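Local coordinates for protein [4Fe-4S]-dependent U34-ARNt thiolase (Methanococcus maripaludis, PDB 6SCY) that probably thiolates uridine 34 of tRNA with the help of a [4Fe-4S] cluster and ATP, at residues F29-L41 and I206-L220. Numbering follows the deposited sequence.
Sequences FIKETKRKVRKTL and IKPLEKIPEDEVLLL. With SO4 (sulfate ion), chain Y.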
loop_
_atom_site.group_PDB
_atom_site.type_symbol
_atom_site.label_atom_id
_atom_site.label_comp_id
_atom_site.label_asym_id
_atom_site.label_seq_id
_atom_site.Cartn_x
_atom_site.Cartn_y
_atom_site.Cartn_z
ATOM N N PHE A 29 8.972 24.507 -18.644
ATOM C CA PHE A 29 8.061 23.749 -17.796
ATOM C C PHE A 29 6.850 23.291 -18.618
ATOM O O PHE A 29 6.494 22.110 -18.568
ATOM C CB PHE A 29 7.669 24.546 -16.542
ATOM C CG PHE A 29 6.599 23.890 -15.706
ATOM C CD1 PHE A 29 6.884 22.770 -14.937
ATOM C CD2 PHE A 29 5.297 24.369 -15.717
ATOM C CE1 PHE A 29 5.883 22.145 -14.193
ATOM C CE2 PHE A 29 4.295 23.739 -14.977
ATOM C CZ PHE A 29 4.598 22.640 -14.210
ATOM N N ILE A 30 6.258 24.216 -19.410
ATOM C CA ILE A 30 5.121 23.965 -20.307
ATOM C C ILE A 30 5.479 22.851 -21.317
ATOM O O ILE A 30 4.672 21.959 -21.555
ATOM C CB ILE A 30 4.668 25.292 -20.986
ATOM C CG1 ILE A 30 3.847 26.150 -20.014
ATOM C CG2 ILE A 30 3.876 25.057 -22.274
ATOM C CD1 ILE A 30 3.958 27.639 -20.240
ATOM N N LYS A 31 6.713 22.889 -21.850
ATOM C CA LYS A 31 7.263 21.937 -22.808
ATOM C C LYS A 31 7.449 20.551 -22.188
ATOM O O LYS A 31 7.221 19.566 -22.884
ATOM C CB LYS A 31 8.600 22.462 -23.330
ATOM C CG LYS A 31 8.945 22.036 -24.748
ATOM C CD LYS A 31 10.354 22.505 -25.147
ATOM C CE LYS A 31 11.468 21.621 -24.617
ATOM N NZ LYS A 31 12.782 22.319 -24.638
ATOM N N GLU A 32 7.875 20.470 -20.896
ATOM C CA GLU A 32 8.081 19.198 -20.195
ATOM C C GLU A 32 6.795 18.615 -19.662
ATOM O O GLU A 32 6.714 17.399 -19.491
ATOM C CB GLU A 32 9.148 19.302 -19.096
ATOM C CG GLU A 32 10.559 19.521 -19.619
ATOM C CD GLU A 32 11.125 18.472 -20.561
ATOM O OE1 GLU A 32 10.988 18.637 -21.796
ATOM O OE2 GLU A 32 11.734 17.497 -20.061
ATOM N N THR A 33 5.777 19.463 -19.419
ATOM C CA THR A 33 4.463 19.004 -18.976
ATOM C C THR A 33 3.745 18.414 -20.195
ATOM O O THR A 33 3.187 17.324 -20.098
ATOM C CB THR A 33 3.706 20.122 -18.261
ATOM O OG1 THR A 33 4.504 20.579 -17.171
ATOM C CG2 THR A 33 2.355 19.670 -17.731
ATOM N N LYS A 34 3.827 19.105 -21.357
ATOM C CA LYS A 34 3.262 18.659 -22.633
ATOM C C LYS A 34 3.902 17.335 -23.065
ATOM O O LYS A 34 3.202 16.473 -23.585
ATOM C CB LYS A 34 3.462 19.721 -23.729
ATOM C CG LYS A 34 2.436 20.845 -23.702
ATOM C CD LYS A 34 2.793 21.953 -24.696
ATOM C CE LYS A 34 1.749 23.062 -24.700
ATOM N NZ LYS A 34 2.179 24.248 -25.483
ATOM N N ARG A 35 5.219 17.175 -22.831
ATOM C CA ARG A 35 5.996 15.978 -23.169
ATOM C C ARG A 35 5.564 14.778 -22.317
ATOM O O ARG A 35 5.456 13.676 -22.850
ATOM C CB ARG A 35 7.508 16.260 -23.001
ATOM C CG ARG A 35 8.434 15.075 -23.308
ATOM C CD ARG A 35 9.654 15.051 -22.401
ATOM N NE ARG A 35 9.323 14.697 -21.017
ATOM C CZ ARG A 35 9.388 13.465 -20.517
ATOM N NH1 ARG A 35 9.760 12.446 -21.283
ATOM N NH2 ARG A 35 9.073 13.242 -19.247
ATOM N N LYS A 36 5.331 14.997 -21.007
ATOM C CA LYS A 36 4.909 13.971 -20.055
ATOM C C LYS A 36 3.483 13.495 -20.331
ATOM O O LYS A 36 3.211 12.306 -20.166
ATOM C CB LYS A 36 5.013 14.508 -18.628
ATOM C CG LYS A 36 5.732 13.591 -17.662
ATOM C CD LYS A 36 6.065 14.357 -16.372
ATOM C CE LYS A 36 7.535 14.368 -15.973
ATOM N NZ LYS A 36 8.379 15.183 -16.894
ATOM N N VAL A 37 2.578 14.425 -20.742
ATOM C CA VAL A 37 1.173 14.148 -21.088
ATOM C C VAL A 37 1.134 13.372 -22.410
ATOM O O VAL A 37 0.376 12.411 -22.526
ATOM C CB VAL A 37 0.298 15.438 -21.110
ATOM C CG1 VAL A 37 -1.074 15.190 -21.730
ATOM C CG2 VAL A 37 0.143 16.022 -19.709
ATOM N N ARG A 38 1.991 13.760 -23.377
ATOM C CA ARG A 38 2.143 13.104 -24.679
ATOM C C ARG A 38 2.616 11.661 -24.466
ATOM O O ARG A 38 2.185 10.763 -25.187
ATOM C CB ARG A 38 3.140 13.881 -25.556
ATOM C CG ARG A 38 3.042 13.580 -27.049
ATOM C CD ARG A 38 3.972 14.454 -27.883
ATOM N NE ARG A 38 3.459 15.820 -28.045
ATOM C CZ ARG A 38 4.105 16.921 -27.666
ATOM N NH1 ARG A 38 5.306 16.835 -27.100
ATOM N NH2 ARG A 38 3.560 18.116 -27.855
ATOM N N LYS A 39 3.473 11.447 -23.449
ATOM C CA LYS A 39 4.016 10.149 -23.049
ATOM C C LYS A 39 2.928 9.305 -22.373
ATOM O O LYS A 39 2.846 8.111 -22.656
ATOM C CB LYS A 39 5.219 10.343 -22.100
ATOM C CG LYS A 39 6.165 9.153 -22.040
ATOM C CD LYS A 39 7.494 9.514 -21.384
ATOM C CE LYS A 39 8.579 8.520 -21.715
ATOM N NZ LYS A 39 9.873 8.887 -21.083
ATOM N N THR A 40 2.098 9.922 -21.489
ATOM C CA THR A 40 1.009 9.248 -20.759
ATOM C C THR A 40 -0.076 8.698 -21.712
ATOM O O THR A 40 -0.513 7.556 -21.543
ATOM C CB THR A 40 0.416 10.146 -19.641
ATOM O OG1 THR A 40 1.458 10.689 -18.838
ATOM C CG2 THR A 40 -0.516 9.392 -18.723
ATOM N N LEU A 41 -0.491 9.504 -22.710
ATOM C CA LEU A 41 -1.528 9.149 -23.681
ATOM C C LEU A 41 -1.072 8.141 -24.742
ATOM O O LEU A 41 -1.794 7.179 -25.005
ATOM C CB LEU A 41 -2.109 10.400 -24.344
ATOM C CG LEU A 41 -2.740 11.419 -23.424
ATOM C CD1 LEU A 41 -2.816 12.756 -24.094
ATOM C CD2 LEU A 41 -4.118 10.981 -22.977
ATOM N N ILE A 206 -9.338 7.436 -20.231
ATOM C CA ILE A 206 -7.955 7.924 -20.308
ATOM C C ILE A 206 -7.767 9.083 -19.321
ATOM O O ILE A 206 -8.702 9.850 -19.105
ATOM C CB ILE A 206 -7.479 8.267 -21.759
ATOM C CG1 ILE A 206 -8.434 9.253 -22.480
ATOM C CG2 ILE A 206 -7.286 6.995 -22.575
ATOM C CD1 ILE A 206 -7.804 10.186 -23.516
ATOM N N LYS A 207 -6.589 9.183 -18.687
ATOM C CA LYS A 207 -6.278 10.255 -17.734
ATOM C C LYS A 207 -5.007 10.957 -18.210
ATOM O O LYS A 207 -3.905 10.476 -17.930
ATOM C CB LYS A 207 -6.117 9.722 -16.299
ATOM C CG LYS A 207 -7.422 9.311 -15.648
ATOM C CD LYS A 207 -7.255 8.031 -14.847
ATOM C CE LYS A 207 -8.527 7.224 -14.805
ATOM N NZ LYS A 207 -8.896 6.677 -16.143
ATOM N N PRO A 208 -5.120 12.055 -18.991
ATOM C CA PRO A 208 -3.905 12.722 -19.479
ATOM C C PRO A 208 -3.039 13.287 -18.359
ATOM O O PRO A 208 -1.825 13.230 -18.461
ATOM C CB PRO A 208 -4.446 13.817 -20.409
ATOM C CG PRO A 208 -5.863 13.422 -20.712
ATOM C CD PRO A 208 -6.334 12.748 -19.467
ATOM N N LEU A 209 -3.657 13.769 -17.275
ATOM C CA LEU A 209 -2.950 14.380 -16.145
ATOM C C LEU A 209 -2.418 13.386 -15.090
ATOM O O LEU A 209 -1.821 13.820 -14.103
ATOM C CB LEU A 209 -3.845 15.453 -15.477
ATOM C CG LEU A 209 -4.287 16.664 -16.338
ATOM C CD1 LEU A 209 -5.211 17.546 -15.575
ATOM C CD2 LEU A 209 -3.119 17.508 -16.751
ATOM N N GLU A 210 -2.609 12.068 -15.315
ATOM C CA GLU A 210 -2.264 10.938 -14.436
ATOM C C GLU A 210 -0.870 10.984 -13.771
ATOM O O GLU A 210 -0.686 10.422 -12.690
ATOM C CB GLU A 210 -2.416 9.629 -15.220
ATOM C CG GLU A 210 -2.712 8.404 -14.372
ATOM C CD GLU A 210 -2.741 7.088 -15.129
ATOM O OE1 GLU A 210 -2.593 6.029 -14.476
ATOM O OE2 GLU A 210 -2.912 7.110 -16.370
ATOM N N LYS A 211 0.106 11.619 -14.425
ATOM C CA LYS A 211 1.484 11.677 -13.939
ATOM C C LYS A 211 1.975 13.096 -13.617
ATOM O O LYS A 211 3.169 13.288 -13.354
ATOM C CB LYS A 211 2.433 10.971 -14.936
ATOM C CG LYS A 211 2.133 9.489 -15.199
ATOM C CD LYS A 211 2.633 8.575 -14.085
ATOM C CE LYS A 211 1.992 7.211 -14.138
ATOM N NZ LYS A 211 0.620 7.222 -13.556
ATOM N N ILE A 212 1.063 14.075 -13.603
ATOM C CA ILE A 212 1.396 15.465 -13.301
ATOM C C ILE A 212 0.885 15.765 -11.883
ATOM O O ILE A 212 -0.314 15.627 -11.653
ATOM C CB ILE A 212 0.810 16.443 -14.364
ATOM C CG1 ILE A 212 1.093 16.001 -15.836
ATOM C CG2 ILE A 212 1.256 17.868 -14.117
ATOM C CD1 ILE A 212 2.540 16.055 -16.345
ATOM N N PRO A 213 1.763 16.141 -10.913
ATOM C CA PRO A 213 1.282 16.430 -9.548
ATOM C C PRO A 213 0.346 17.625 -9.517
ATOM O O PRO A 213 0.406 18.471 -10.412
ATOM C CB PRO A 213 2.566 16.744 -8.782
ATOM C CG PRO A 213 3.660 16.151 -9.594
ATOM C CD PRO A 213 3.221 16.334 -11.002
ATOM N N GLU A 214 -0.521 17.697 -8.493
ATOM C CA GLU A 214 -1.513 18.769 -8.336
ATOM C C GLU A 214 -0.896 20.169 -8.429
ATOM O O GLU A 214 -1.482 21.044 -9.065
ATOM C CB GLU A 214 -2.300 18.600 -7.027
ATOM C CG GLU A 214 -3.664 19.263 -7.057
ATOM C CD GLU A 214 -4.362 19.409 -5.714
ATOM O OE1 GLU A 214 -4.528 18.387 -5.008
ATOM O OE2 GLU A 214 -4.759 20.548 -5.376
ATOM N N ASP A 215 0.301 20.348 -7.829
ATOM C CA ASP A 215 1.064 21.597 -7.788
ATOM C C ASP A 215 1.481 22.032 -9.178
ATOM O O ASP A 215 1.445 23.226 -9.465
ATOM C CB ASP A 215 2.298 21.449 -6.889
ATOM C CG ASP A 215 1.997 20.808 -5.551
ATOM O OD1 ASP A 215 1.818 21.558 -4.562
ATOM O OD2 ASP A 215 1.925 19.547 -5.494
ATOM N N GLU A 216 1.872 21.070 -10.038
ATOM C CA GLU A 216 2.260 21.322 -11.427
ATOM C C GLU A 216 1.025 21.691 -12.239
ATOM O O GLU A 216 1.075 22.647 -12.998
ATOM C CB GLU A 216 2.961 20.103 -12.035
ATOM C CG GLU A 216 4.426 19.978 -11.669
ATOM C CD GLU A 216 5.184 18.853 -12.347
ATOM O OE1 GLU A 216 4.992 18.627 -13.566
ATOM O OE2 GLU A 216 5.982 18.193 -11.643
ATOM N N VAL A 217 -0.095 20.962 -12.037
ATOM C CA VAL A 217 -1.389 21.208 -12.694
ATOM C C VAL A 217 -1.857 22.630 -12.354
ATOM O O VAL A 217 -2.268 23.369 -13.245
ATOM C CB VAL A 217 -2.452 20.126 -12.321
ATOM C CG1 VAL A 217 -3.864 20.595 -12.639
ATOM C CG2 VAL A 217 -2.170 18.803 -13.022
ATOM N N LEU A 218 -1.749 23.012 -11.070
ATOM C CA LEU A 218 -2.116 24.330 -10.557
ATOM C C LEU A 218 -1.212 25.426 -11.132
ATOM O O LEU A 218 -1.718 26.475 -11.528
ATOM C CB LEU A 218 -2.060 24.327 -9.021
ATOM C CG LEU A 218 -2.449 25.624 -8.329
ATOM C CD1 LEU A 218 -3.954 25.790 -8.279
ATOM C CD2 LEU A 218 -1.862 25.687 -6.943
ATOM N N LEU A 219 0.120 25.178 -11.174
ATOM C CA LEU A 219 1.118 26.109 -11.714
ATOM C C LEU A 219 0.865 26.336 -13.202
ATOM O O LEU A 219 0.926 27.476 -13.650
ATOM C CB LEU A 219 2.546 25.589 -11.466
ATOM C CG LEU A 219 3.706 26.522 -11.831
ATOM C CD1 LEU A 219 3.928 27.603 -10.767
ATOM C CD2 LEU A 219 4.978 25.743 -12.001
ATOM N N LEU A 220 0.524 25.262 -13.945
ATOM C CA LEU A 220 0.213 25.317 -15.373
ATOM C C LEU A 220 -1.065 26.121 -15.617
ATOM O O LEU A 220 -1.147 26.827 -16.616
ATOM C CB LEU A 220 0.102 23.898 -15.965
ATOM C CG LEU A 220 0.361 23.750 -17.478
ATOM C CD1 LEU A 220 1.847 23.794 -17.801
ATOM C CD2 LEU A 220 -0.183 22.435 -17.989
HETATM S S SO4 Y . 15.583 18.851 -25.731
HETATM O O1 SO4 Y . 14.436 19.580 -25.187
HETATM O O2 SO4 Y . 15.615 18.997 -27.187
HETATM O O3 SO4 Y . 16.816 19.392 -25.162
HETATM O O4 SO4 Y . 15.466 17.436 -25.385
HETATM O O HOH W 1 0.348 12.465 -17.074
#
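With CG of Phe29 anti to the backbone N (chi1 173°) and CG of Leu220 likewise placed (chi1 -155°), the ring and the isobutyl group come together between helix 29-41 and helix 214-220, whose axes run at 124° to each other. The contact is a worked example of how an aromatic side chain is sandwiched where two helices cross. Leu219 lays CD2 over one face of the ring, a CH-pi contact 3.9 Å from the Phe29 centroid; Thr33 OG1 lies over the opposite face, its hydroxyl donating to Phe29 O from above the carbonyl plane. At the ring edge Glu216 CG approaches Phe29 CE1 to 3.6 Å, while Leu220 CD1 comes in obliquely. Replacing Phe29 with alanine is likely to leave Leu219 CD2 and the Glu216 methylenes without their aromatic partner and open a gap beside Leu220. One turn on, Thr33 CG2 and Leu220 CD2 meet tip to tip, and Ile212 CD1 lodges between Thr33 CG2 and Lys36 CB. Farther along, Val37 rests CG1 on Pro208 CB and CG2 by Pro208 O, and Leu41 CD2 touches Pro208 CG. A water adds a polar link, donating to Thr40 OG1 and Pro208 O and accepting from Lys211 N. The contact thus joins the helix carrying zinc ligand Cys28 to the PP-loop domain: Tyr15 of strand 15-17 meets the Phe29 ring, Met65 of helix 60-75 touches Pro208, and Ile206 ends outer strand 204-206, paired with strand 164-167.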